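Nucleoporin NUP82 (Saccharomyces cerevisiae, PDB 3PBP) helps build the nuclear pore complex as a structural nucleoporin, here represented by the N-terminal domain that interacts with NUP116. Local coordinates at residues 204-214 and 276-287; 81-89 and 123-131. The protein carries 1 engineered substitution. One frame throughout, in Å; residues are numbered along the deposited sequence.

Interaction 1 of 2, residues 204-214 and 276-287; sequences DIFAFYPFLPS and YRLAKVQGPFTI
Phe-206 lies alongside Pro-284, both side chains pointing the same way. Followed outward, Phe-206 CB has Gln-282 O nearest, at 3.3 Å, with the methyl Val-281 CG1 a little farther off. CG stands anti to the carbonyl carbon, chi1 -68°, and this turn lays the ring along the backbone of 282-284. CG and CD2 also lie by Gln-282 O, and CD2 sits 3.7 Å from Gly-283 CA. CE2 comes to 3.5 Å from Pro-284 N. CE1 lies by Pro-284 CB. At the tip, CZ meets Pro-284 CB at 3.8 Å, and that CB makes an off-centre CH-pi contact with the ring.

The backbones pair antiparallel only briefly. Ala-207 N donates to Gln-282 O at 2.9 Å, and Gln-282 N donates back to Ala-207 O. Further on, Phe-285 N reaches Ile-205 O. The strand 204-208 is the outermost strand of a three-stranded propeller blade, and 276-287 runs past its edge on the way to the next blade. There the chain is also close to NUP116: Asp-204 forms a salt bridge with Lys-98 of the NUP116 chain, and Pro-284 O accepts from its Arg-101.

Phe-208 carries a second CH-pi contact. Val-281 CG1 stands 3.5 Å from the centroid of the Phe-208 ring, 16° off the normal. Ala-279 O lies at the edge of that ring. The Phe-285 ring brings CE1 to 3.5 Å from Ala-207 CB. The amide of Gln-282 is held from outside the two segments, NE2 by Ser-334 O and OE1 by Asn-346.

At the far end Arg-277, bent at chi2 and chi3, lays one guanidinium face over Ser-214 N. Its NH1 donates to Leu-212 O at 3.2 Å, nearly straight at 168°, in the carbonyl plane and on a lone pair.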
loop_
_atom_site.group_PDB
_atom_site.type_symbol
_atom_site.label_atom_id
_atom_site.label_comp_id
_atom_site.label_asym_id
_atom_site.label_seq_id
_atom_site.Cartn_x
_atom_site.Cartn_y
_atom_site.Cartn_z
ATOM N N ASP A 204 -5.234 -2.469 9.091
ATOM C CA ASP A 204 -5.776 -1.199 8.643
ATOM C C ASP A 204 -5.364 -0.924 7.202
ATOM O O ASP A 204 -4.494 -1.598 6.660
ATOM C CB ASP A 204 -5.300 -0.077 9.560
ATOM C CG ASP A 204 -6.157 0.050 10.812
ATOM O OD1 ASP A 204 -7.363 0.400 10.678
ATOM O OD2 ASP A 204 -5.625 -0.207 11.924
ATOM N N ILE A 205 -6.003 0.057 6.580
ATOM C CA ILE A 205 -5.683 0.397 5.209
ATOM C C ILE A 205 -5.166 1.831 5.099
ATOM O O ILE A 205 -5.738 2.760 5.650
ATOM C CB ILE A 205 -6.922 0.215 4.296
ATOM C CG1 ILE A 205 -7.338 -1.254 4.302
ATOM C CG2 ILE A 205 -6.614 0.711 2.894
ATOM C CD1 ILE A 205 -8.601 -1.541 3.566
ATOM N N PHE A 206 -4.052 2.000 4.405
ATOM C CA PHE A 206 -3.504 3.324 4.195
ATOM C C PHE A 206 -3.416 3.471 2.691
ATOM O O PHE A 206 -3.657 2.505 1.949
ATOM C CB PHE A 206 -2.120 3.460 4.840
ATOM C CG PHE A 206 -2.151 3.433 6.346
ATOM C CD1 PHE A 206 -2.391 2.242 7.038
ATOM C CD2 PHE A 206 -2.002 4.604 7.071
ATOM C CE1 PHE A 206 -2.485 2.224 8.433
ATOM C CE2 PHE A 206 -2.095 4.594 8.467
ATOM C CZ PHE A 206 -2.340 3.401 9.145
ATOM N N ALA A 207 -3.090 4.669 2.225
ATOM C CA ALA A 207 -3.003 4.855 0.793
ATOM C C ALA A 207 -2.125 6.006 0.376
ATOM O O ALA A 207 -2.058 7.029 1.046
ATOM C CB ALA A 207 -4.393 5.034 0.215
ATOM N N PHE A 208 -1.436 5.804 -0.739
ATOM C CA PHE A 208 -0.572 6.805 -1.340
ATOM C C PHE A 208 -1.339 7.332 -2.562
ATOM O O PHE A 208 -1.617 6.590 -3.506
ATOM C CB PHE A 208 0.733 6.163 -1.791
ATOM C CG PHE A 208 1.655 5.825 -0.681
ATOM C CD1 PHE A 208 2.466 6.807 -0.112
ATOM C CD2 PHE A 208 1.738 4.523 -0.208
ATOM C CE1 PHE A 208 3.354 6.489 0.918
ATOM C CE2 PHE A 208 2.617 4.186 0.818
ATOM C CZ PHE A 208 3.432 5.174 1.384
ATOM N N TYR A 209 -1.705 8.604 -2.528
ATOM C CA TYR A 209 -2.430 9.214 -3.630
ATOM C C TYR A 209 -1.866 10.616 -3.813
ATOM O O TYR A 209 -2.061 11.480 -2.958
ATOM C CB TYR A 209 -3.930 9.282 -3.311
ATOM C CG TYR A 209 -4.768 9.797 -4.466
ATOM C CD1 TYR A 209 -4.559 9.324 -5.760
ATOM C CD2 TYR A 209 -5.768 10.761 -4.271
ATOM C CE1 TYR A 209 -5.317 9.793 -6.835
ATOM C CE2 TYR A 209 -6.534 11.234 -5.339
ATOM C CZ TYR A 209 -6.303 10.746 -6.620
ATOM O OH TYR A 209 -7.054 11.196 -7.693
ATOM N N PRO A 210 -1.166 10.869 -4.936
ATOM C CA PRO A 210 -0.878 9.952 -6.043
ATOM C C PRO A 210 0.390 9.108 -5.841
ATOM O O PRO A 210 1.295 9.505 -5.119
ATOM C CB PRO A 210 -0.702 10.913 -7.196
ATOM C CG PRO A 210 0.178 11.975 -6.524
ATOM C CD PRO A 210 -0.512 12.177 -5.173
ATOM N N PHE A 211 0.454 7.947 -6.487
ATOM C CA PHE A 211 1.648 7.099 -6.411
ATOM C C PHE A 211 2.037 6.945 -7.877
ATOM O O PHE A 211 1.683 5.966 -8.532
ATOM C CB PHE A 211 1.326 5.735 -5.818
ATOM C CG PHE A 211 2.541 4.950 -5.438
ATOM C CD1 PHE A 211 3.135 5.130 -4.194
ATOM C CD2 PHE A 211 3.079 4.016 -6.307
ATOM C CE1 PHE A 211 4.241 4.386 -3.827
ATOM C CE2 PHE A 211 4.183 3.270 -5.948
ATOM C CZ PHE A 211 4.765 3.454 -4.706
ATOM N N LEU A 212 2.779 7.917 -8.381
ATOM C CA LEU A 212 3.137 7.953 -9.791
ATOM C C LEU A 212 4.519 7.484 -10.207
ATOM O O LEU A 212 5.487 7.617 -9.473
ATOM C CB LEU A 212 2.930 9.384 -10.293
ATOM C CG LEU A 212 1.638 10.037 -9.779
ATOM C CD1 LEU A 212 1.755 11.545 -9.826
ATOM C CD2 LEU A 212 0.467 9.557 -10.596
ATOM N N PRO A 213 4.618 6.913 -11.416
ATOM C CA PRO A 213 5.892 6.426 -11.959
ATOM C C PRO A 213 6.560 7.665 -12.583
ATOM O O PRO A 213 6.033 8.764 -12.443
ATOM C CB PRO A 213 5.440 5.390 -12.989
ATOM C CG PRO A 213 4.215 6.003 -13.535
ATOM C CD PRO A 213 3.497 6.537 -12.300
ATOM N N SER A 214 7.695 7.518 -13.258
ATOM C CA SER A 214 8.359 8.687 -13.851
ATOM C C SER A 214 7.706 9.094 -15.173
ATOM O O SER A 214 7.819 10.250 -15.608
ATOM C CB SER A 214 9.830 8.390 -14.094
ATOM O OG SER A 214 9.952 7.469 -15.166
ATOM N N TYR A 276 6.762 15.815 -7.873
ATOM C CA TYR A 276 5.382 15.362 -7.680
ATOM C C TYR A 276 5.248 13.900 -7.287
ATOM O O TYR A 276 4.144 13.421 -7.069
ATOM C CB TYR A 276 4.563 15.582 -8.950
ATOM C CG TYR A 276 4.594 16.995 -9.466
ATOM C CD1 TYR A 276 5.610 17.425 -10.315
ATOM C CD2 TYR A 276 3.608 17.909 -9.102
ATOM C CE1 TYR A 276 5.639 18.732 -10.789
ATOM C CE2 TYR A 276 3.628 19.218 -9.571
ATOM C CZ TYR A 276 4.643 19.624 -10.413
ATOM O OH TYR A 276 4.662 20.922 -10.868
ATOM N N ARG A 277 6.363 13.190 -7.191
ATOM C CA ARG A 277 6.306 11.779 -6.850
ATOM C C ARG A 277 6.521 11.459 -5.379
ATOM O O ARG A 277 6.300 10.316 -4.952
ATOM C CB ARG A 277 7.301 11.007 -7.709
ATOM C CG ARG A 277 7.065 11.212 -9.187
ATOM C CD ARG A 277 7.295 9.939 -9.932
ATOM N NE ARG A 277 8.695 9.744 -10.277
ATOM C CZ ARG A 277 9.300 8.565 -10.240
ATOM N NH1 ARG A 277 8.628 7.486 -9.855
ATOM N NH2 ARG A 277 10.561 8.457 -10.623
ATOM N N LEU A 278 6.953 12.453 -4.604
ATOM C CA LEU A 278 7.168 12.254 -3.173
ATOM C C LEU A 278 5.863 12.561 -2.457
ATOM O O LEU A 278 5.501 13.718 -2.283
ATOM C CB LEU A 278 8.275 13.179 -2.666
ATOM C CG LEU A 278 9.675 12.867 -3.201
ATOM C CD1 LEU A 278 10.632 13.994 -2.848
ATOM C CD2 LEU A 278 10.153 11.537 -2.622
ATOM N N ALA A 279 5.146 11.524 -2.051
ATOM C CA ALA A 279 3.877 11.736 -1.386
ATOM C C ALA A 279 3.808 10.996 -0.065
ATOM O O ALA A 279 4.310 9.878 0.061
ATOM C CB ALA A 279 2.759 11.287 -2.287
ATOM N N LYS A 280 3.183 11.619 0.925
ATOM C CA LYS A 280 3.052 10.992 2.224
ATOM C C LYS A 280 1.747 10.221 2.340
ATOM O O LYS A 280 0.698 10.656 1.845
ATOM C CB LYS A 280 3.159 12.040 3.335
ATOM C CG LYS A 280 4.570 12.531 3.543
ATOM C CD LYS A 280 4.699 13.394 4.777
ATOM C CE LYS A 280 6.158 13.797 5.002
ATOM N NZ LYS A 280 6.369 14.643 6.223
ATOM N N VAL A 281 1.828 9.071 3.000
ATOM C CA VAL A 281 0.679 8.203 3.202
ATOM C C VAL A 281 -0.513 8.864 3.857
ATOM O O VAL A 281 -0.379 9.715 4.734
ATOM C CB VAL A 281 1.015 6.996 4.077
ATOM C CG1 VAL A 281 0.645 5.714 3.337
ATOM C CG2 VAL A 281 2.474 7.023 4.466
ATOM N N GLN A 282 -1.685 8.443 3.407
ATOM C CA GLN A 282 -2.949 8.913 3.943
ATOM C C GLN A 282 -3.499 7.718 4.734
ATOM O O GLN A 282 -3.148 6.564 4.438
ATOM C CB GLN A 282 -3.908 9.280 2.810
ATOM C CG GLN A 282 -3.426 10.389 1.932
ATOM C CD GLN A 282 -4.521 10.923 1.030
ATOM O OE1 GLN A 282 -5.661 11.111 1.463
ATOM N NE2 GLN A 282 -4.180 11.194 -0.227
ATOM N N GLY A 283 -4.335 7.985 5.735
ATOM C CA GLY A 283 -4.886 6.905 6.535
ATOM C C GLY A 283 -4.701 7.056 8.037
ATOM O O GLY A 283 -4.052 7.998 8.502
ATOM N N PRO A 284 -5.217 6.104 8.827
ATOM C CA PRO A 284 -5.937 4.928 8.335
ATOM C C PRO A 284 -7.309 5.237 7.773
ATOM O O PRO A 284 -7.953 6.213 8.151
ATOM C CB PRO A 284 -6.043 4.016 9.566
ATOM C CG PRO A 284 -5.488 4.837 10.729
ATOM C CD PRO A 284 -5.443 6.267 10.268
ATOM N N PHE A 285 -7.746 4.389 6.854
ATOM C CA PHE A 285 -9.048 4.533 6.270
ATOM C C PHE A 285 -10.036 4.044 7.309
ATOM O O PHE A 285 -9.734 3.182 8.133
ATOM C CB PHE A 285 -9.194 3.661 5.027
ATOM C CG PHE A 285 -8.832 4.345 3.754
ATOM C CD1 PHE A 285 -7.524 4.732 3.505
ATOM C CD2 PHE A 285 -9.798 4.595 2.799
ATOM C CE1 PHE A 285 -7.187 5.360 2.321
ATOM C CE2 PHE A 285 -9.473 5.229 1.609
ATOM C CZ PHE A 285 -8.166 5.612 1.367
ATOM N N THR A 286 -11.229 4.606 7.254
ATOM C CA THR A 286 -12.301 4.222 8.136
ATOM C C THR A 286 -12.982 3.033 7.452
ATOM O O THR A 286 -13.247 3.082 6.256
ATOM C CB THR A 286 -13.252 5.399 8.273
ATOM O OG1 THR A 286 -13.006 6.044 9.517
ATOM C CG2 THR A 286 -14.667 4.969 8.200
ATOM N N ILE A 287 -13.225 1.945 8.173
ATOM C CA ILE A 287 -13.909 0.797 7.564
ATOM C C ILE A 287 -15.236 0.680 8.297
ATOM O O ILE A 287 -15.309 0.095 9.371
ATOM C CB ILE A 287 -13.113 -0.526 7.729
ATOM C CG1 ILE A 287 -11.733 -0.402 7.069
ATOM C CG2 ILE A 287 -13.883 -1.674 7.095
ATOM C CD1 ILE A 287 -10.893 -1.647 7.174
#

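Interaction 2 of 2, residues 81-89 and 123-131; sequences CLFNDNEIF and PKSSIKKVL
Asn-84 OD1 is gripped by two backbone N-H groups, while the backbone O of the same residue rests against Ile-127 CB. Glu-87 N comes nearly straight along the C=O direction of the amide, 2.6 Å from Asn-84 OD1. Asn-86 N, at 2.8 Å from Asn-84 OD1, lies above the amide plane instead. The result is an Asx turn that ties the loop joining strands 79-83 and 87-92 of one propeller blade.

The loop offers a carbonyl to the next blade. Ile-127 N donates to Asp-85 O at 2.8 Å, tilted from the carbonyl plane.

Below the loop the contact is apolar. With CG between the backbone N and the carbonyl carbon (chi1 66°), the Phe-83 ring turns a face to Val-130. The two side chains slide past each other in opposite directions, and Val-130 CG2 sits over the ring centre, 3.6 Å from the centroid and 10° off the normal. The ring of His-70, on strand 70-73, also meets Phe-83.

Ile-127 fills the corner between Phe-83 and Ile-88. Its CG2 branch meets Phe-83 CD2 at 4.1 Å, and its CD1 reaches Ile-88 CG1 at 3.5 Å. Ile-88 CD1 also touches Val-130 CG2, and Cys-81 SG touches Val-130 CG1 at 3.8 Å. A classic beta bulge at Lys-128 and Lys-129 lets both Ile-127 and Val-130 turn to this side. Lys-129 carries its amine away to a salt bridge with Asp-184.

With a serine in place of Phe-83, the CG2 methyl of Val-130 would probably lose the ring face beneath it and a gap would open beside Ile-127.

With one backbone hydrogen bond between the two segments and the rest mostly methyl and ring contacts, the join probably depends on close apolar fit, and the bond to Asp-85 O probably fixes where Ile-127 enters it.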
loop_
_atom_site.group_PDB
_atom_site.type_symbol
_atom_site.label_atom_id
_atom_site.label_comp_id
_atom_site.label_asym_id
_atom_site.label_seq_id
_atom_site.Cartn_x
_atom_site.Cartn_y
_atom_site.Cartn_z
ATOM N N CYS A 81 9.544 -10.181 -13.873
ATOM C CA CYS A 81 10.332 -9.710 -12.761
ATOM C C CYS A 81 10.561 -10.897 -11.841
ATOM O O CYS A 81 9.610 -11.447 -11.278
ATOM C CB CYS A 81 9.603 -8.604 -12.008
ATOM S SG CYS A 81 10.607 -7.890 -10.696
ATOM N N LEU A 82 11.822 -11.306 -11.718
ATOM C CA LEU A 82 12.186 -12.438 -10.873
ATOM C C LEU A 82 12.957 -11.880 -9.681
ATOM O O LEU A 82 13.923 -11.114 -9.848
ATOM C CB LEU A 82 13.036 -13.441 -11.669
ATOM C CG LEU A 82 12.454 -13.786 -13.051
ATOM C CD1 LEU A 82 12.913 -12.727 -14.036
ATOM C CD2 LEU A 82 12.889 -15.156 -13.519
ATOM N N PHE A 83 12.517 -12.244 -8.476
ATOM C CA PHE A 83 13.161 -11.726 -7.276
ATOM C C PHE A 83 13.060 -12.616 -6.047
ATOM O O PHE A 83 12.229 -13.519 -5.969
ATOM C CB PHE A 83 12.565 -10.360 -6.914
ATOM C CG PHE A 83 11.116 -10.426 -6.496
ATOM C CD1 PHE A 83 10.096 -10.481 -7.449
ATOM C CD2 PHE A 83 10.765 -10.466 -5.150
ATOM C CE1 PHE A 83 8.743 -10.573 -7.064
ATOM C CE2 PHE A 83 9.421 -10.561 -4.752
ATOM C CZ PHE A 83 8.412 -10.614 -5.710
ATOM N N ASN A 84 13.929 -12.336 -5.086
ATOM C CA ASN A 84 13.934 -13.042 -3.821
ATOM C C ASN A 84 14.089 -11.965 -2.748
ATOM O O ASN A 84 13.825 -10.786 -3.001
ATOM C CB ASN A 84 15.072 -14.072 -3.753
ATOM C CG ASN A 84 16.463 -13.456 -3.932
ATOM O OD1 ASN A 84 16.623 -12.235 -4.071
ATOM N ND2 ASN A 84 17.481 -14.315 -3.922
ATOM N N ASP A 85 14.513 -12.348 -1.552
ATOM C CA ASP A 85 14.651 -11.363 -0.486
ATOM C C ASP A 85 15.877 -10.467 -0.665
ATOM O O ASP A 85 16.035 -9.465 0.039
ATOM C CB ASP A 85 14.734 -12.081 0.856
ATOM C CG ASP A 85 15.919 -13.026 0.936
ATOM O OD1 ASP A 85 16.073 -13.887 0.034
ATOM O OD2 ASP A 85 16.699 -12.908 1.908
ATOM N N ASN A 86 16.721 -10.799 -1.636
ATOM C CA ASN A 86 17.933 -10.039 -1.806
ATOM C C ASN A 86 18.108 -9.299 -3.114
ATOM O O ASN A 86 18.672 -8.210 -3.134
ATOM C CB ASN A 86 19.122 -10.980 -1.563
ATOM C CG ASN A 86 20.466 -10.289 -1.754
ATOM O OD1 ASN A 86 20.932 -10.107 -2.888
ATOM N ND2 ASN A 86 21.089 -9.888 -0.646
ATOM N N GLU A 87 17.641 -9.880 -4.210
ATOM C CA GLU A 87 17.813 -9.222 -5.493
ATOM C C GLU A 87 16.590 -9.262 -6.409
ATOM O O GLU A 87 15.656 -10.039 -6.194
ATOM C CB GLU A 87 19.033 -9.820 -6.198
ATOM C CG GLU A 87 18.920 -11.309 -6.497
ATOM C CD GLU A 87 20.248 -11.904 -6.960
ATOM O OE1 GLU A 87 21.054 -11.153 -7.565
ATOM O OE2 GLU A 87 20.479 -13.120 -6.726
ATOM N N ILE A 88 16.622 -8.409 -7.431
ATOM C CA ILE A 88 15.545 -8.289 -8.409
ATOM C C ILE A 88 16.088 -8.311 -9.845
ATOM O O ILE A 88 17.066 -7.620 -10.163
ATOM C CB ILE A 88 14.782 -6.937 -8.231
ATOM C CG1 ILE A 88 14.188 -6.833 -6.824
ATOM C CG2 ILE A 88 13.684 -6.806 -9.289
ATOM C CD1 ILE A 88 13.590 -5.459 -6.501
ATOM N N PHE A 89 15.452 -9.100 -10.707
ATOM C CA PHE A 89 15.840 -9.154 -12.114
ATOM C C PHE A 89 14.629 -8.791 -12.963
ATOM O O PHE A 89 13.502 -9.150 -12.625
ATOM C CB PHE A 89 16.266 -10.558 -12.549
ATOM C CG PHE A 89 17.548 -11.027 -11.947
ATOM C CD1 PHE A 89 17.570 -11.609 -10.671
ATOM C CD2 PHE A 89 18.736 -10.928 -12.663
ATOM C CE1 PHE A 89 18.757 -12.090 -10.119
ATOM C CE2 PHE A 89 19.925 -11.404 -12.120
ATOM C CZ PHE A 89 19.935 -11.987 -10.845
ATOM N N PRO A 123 23.351 -2.776 7.846
ATOM C CA PRO A 123 21.899 -2.711 8.069
ATOM C C PRO A 123 21.118 -2.573 6.760
ATOM O O PRO A 123 20.696 -1.469 6.387
ATOM C CB PRO A 123 21.746 -1.479 8.958
ATOM C CG PRO A 123 22.800 -0.562 8.402
ATOM C CD PRO A 123 23.997 -1.503 8.222
ATOM N N LYS A 124 20.925 -3.699 6.076
ATOM C CA LYS A 124 20.220 -3.720 4.802
ATOM C C LYS A 124 18.923 -4.495 4.915
ATOM O O LYS A 124 18.923 -5.687 5.207
ATOM C CB LYS A 124 21.116 -4.348 3.732
ATOM C CG LYS A 124 22.412 -3.584 3.516
ATOM C CD LYS A 124 23.389 -4.363 2.660
ATOM C CE LYS A 124 24.690 -3.589 2.483
ATOM N NZ LYS A 124 25.699 -4.332 1.662
ATOM N N SER A 125 17.816 -3.809 4.675
ATOM C CA SER A 125 16.504 -4.435 4.759
ATOM C C SER A 125 16.232 -5.268 3.514
ATOM O O SER A 125 16.469 -4.822 2.385
ATOM C CB SER A 125 15.418 -3.364 4.912
ATOM O OG SER A 125 14.162 -3.952 5.209
ATOM N N SER A 126 15.726 -6.476 3.721
ATOM C CA SER A 126 15.443 -7.365 2.612
ATOM C C SER A 126 14.093 -7.128 1.947
ATOM O O SER A 126 13.181 -6.533 2.527
ATOM C CB SER A 126 15.562 -8.817 3.067
ATOM O OG SER A 126 14.852 -9.023 4.264
ATOM N N ILE A 127 13.989 -7.604 0.710
ATOM C CA ILE A 127 12.786 -7.460 -0.096
ATOM C C ILE A 127 11.664 -8.393 0.357
ATOM O O ILE A 127 11.871 -9.592 0.553
ATOM C CB ILE A 127 13.109 -7.732 -1.582
ATOM C CG1 ILE A 127 14.162 -6.729 -2.060
ATOM C CG2 ILE A 127 11.844 -7.646 -2.427
ATOM C CD1 ILE A 127 14.730 -7.061 -3.401
ATOM N N LYS A 128 10.472 -7.821 0.510
ATOM C CA LYS A 128 9.309 -8.583 0.923
ATOM C C LYS A 128 8.366 -8.813 -0.268
ATOM O O LYS A 128 7.859 -9.927 -0.472
ATOM C CB LYS A 128 8.584 -7.841 2.048
ATOM C CG LYS A 128 7.464 -8.639 2.686
ATOM C CD LYS A 128 6.845 -7.901 3.862
ATOM C CE LYS A 128 5.747 -8.749 4.504
ATOM N NZ LYS A 128 5.220 -8.154 5.764
ATOM N N LYS A 129 8.141 -7.765 -1.058
ATOM C CA LYS A 129 7.259 -7.879 -2.209
ATOM C C LYS A 129 7.601 -6.882 -3.311
ATOM O O LYS A 129 8.103 -5.789 -3.037
ATOM C CB LYS A 129 5.802 -7.684 -1.782
ATOM C CG LYS A 129 4.832 -8.085 -2.859
ATOM C CD LYS A 129 3.387 -7.921 -2.448
ATOM C CE LYS A 129 2.482 -8.511 -3.536
ATOM N NZ LYS A 129 1.024 -8.489 -3.224
ATOM N N VAL A 130 7.322 -7.279 -4.556
ATOM C CA VAL A 130 7.566 -6.448 -5.736
ATOM C C VAL A 130 6.355 -6.432 -6.657
ATOM O O VAL A 130 5.720 -7.448 -6.879
ATOM C CB VAL A 130 8.766 -6.959 -6.547
ATOM C CG1 VAL A 130 8.947 -6.106 -7.808
ATOM C CG2 VAL A 130 10.014 -6.919 -5.692
ATOM N N LEU A 131 6.056 -5.266 -7.203
ATOM C CA LEU A 131 4.924 -5.098 -8.115
ATOM C C LEU A 131 5.281 -4.155 -9.247
ATOM O O LEU A 131 6.009 -3.181 -9.035
ATOM C CB LEU A 131 3.739 -4.457 -7.392
ATOM C CG LEU A 131 3.022 -5.203 -6.285
ATOM C CD1 LEU A 131 1.982 -4.301 -5.681
ATOM C CD2 LEU A 131 2.404 -6.452 -6.862
#

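In the fold
Both contacts lie in the beta-propeller of the N-terminal domain, with centres 22 Å apart and nearest atoms about 7 Å apart. They do not touch. Along the chain they come in series, interaction 2 first. Interaction 2 joins the blade of strands 70-73 to 110-115 to strand 127-132, which opens the next blade. Interaction 1 joins strand 204-208 of the following blade to the chain that returns from helices 220-235 and 243-262 and enters strand 286-288. The blade 127-166 links the two: Ile-88 packs on its strand 141-146, and Phe-208 and Arg-277 reach its strand 151-155. Of the two, interaction 1 is the one that also touches NUP116.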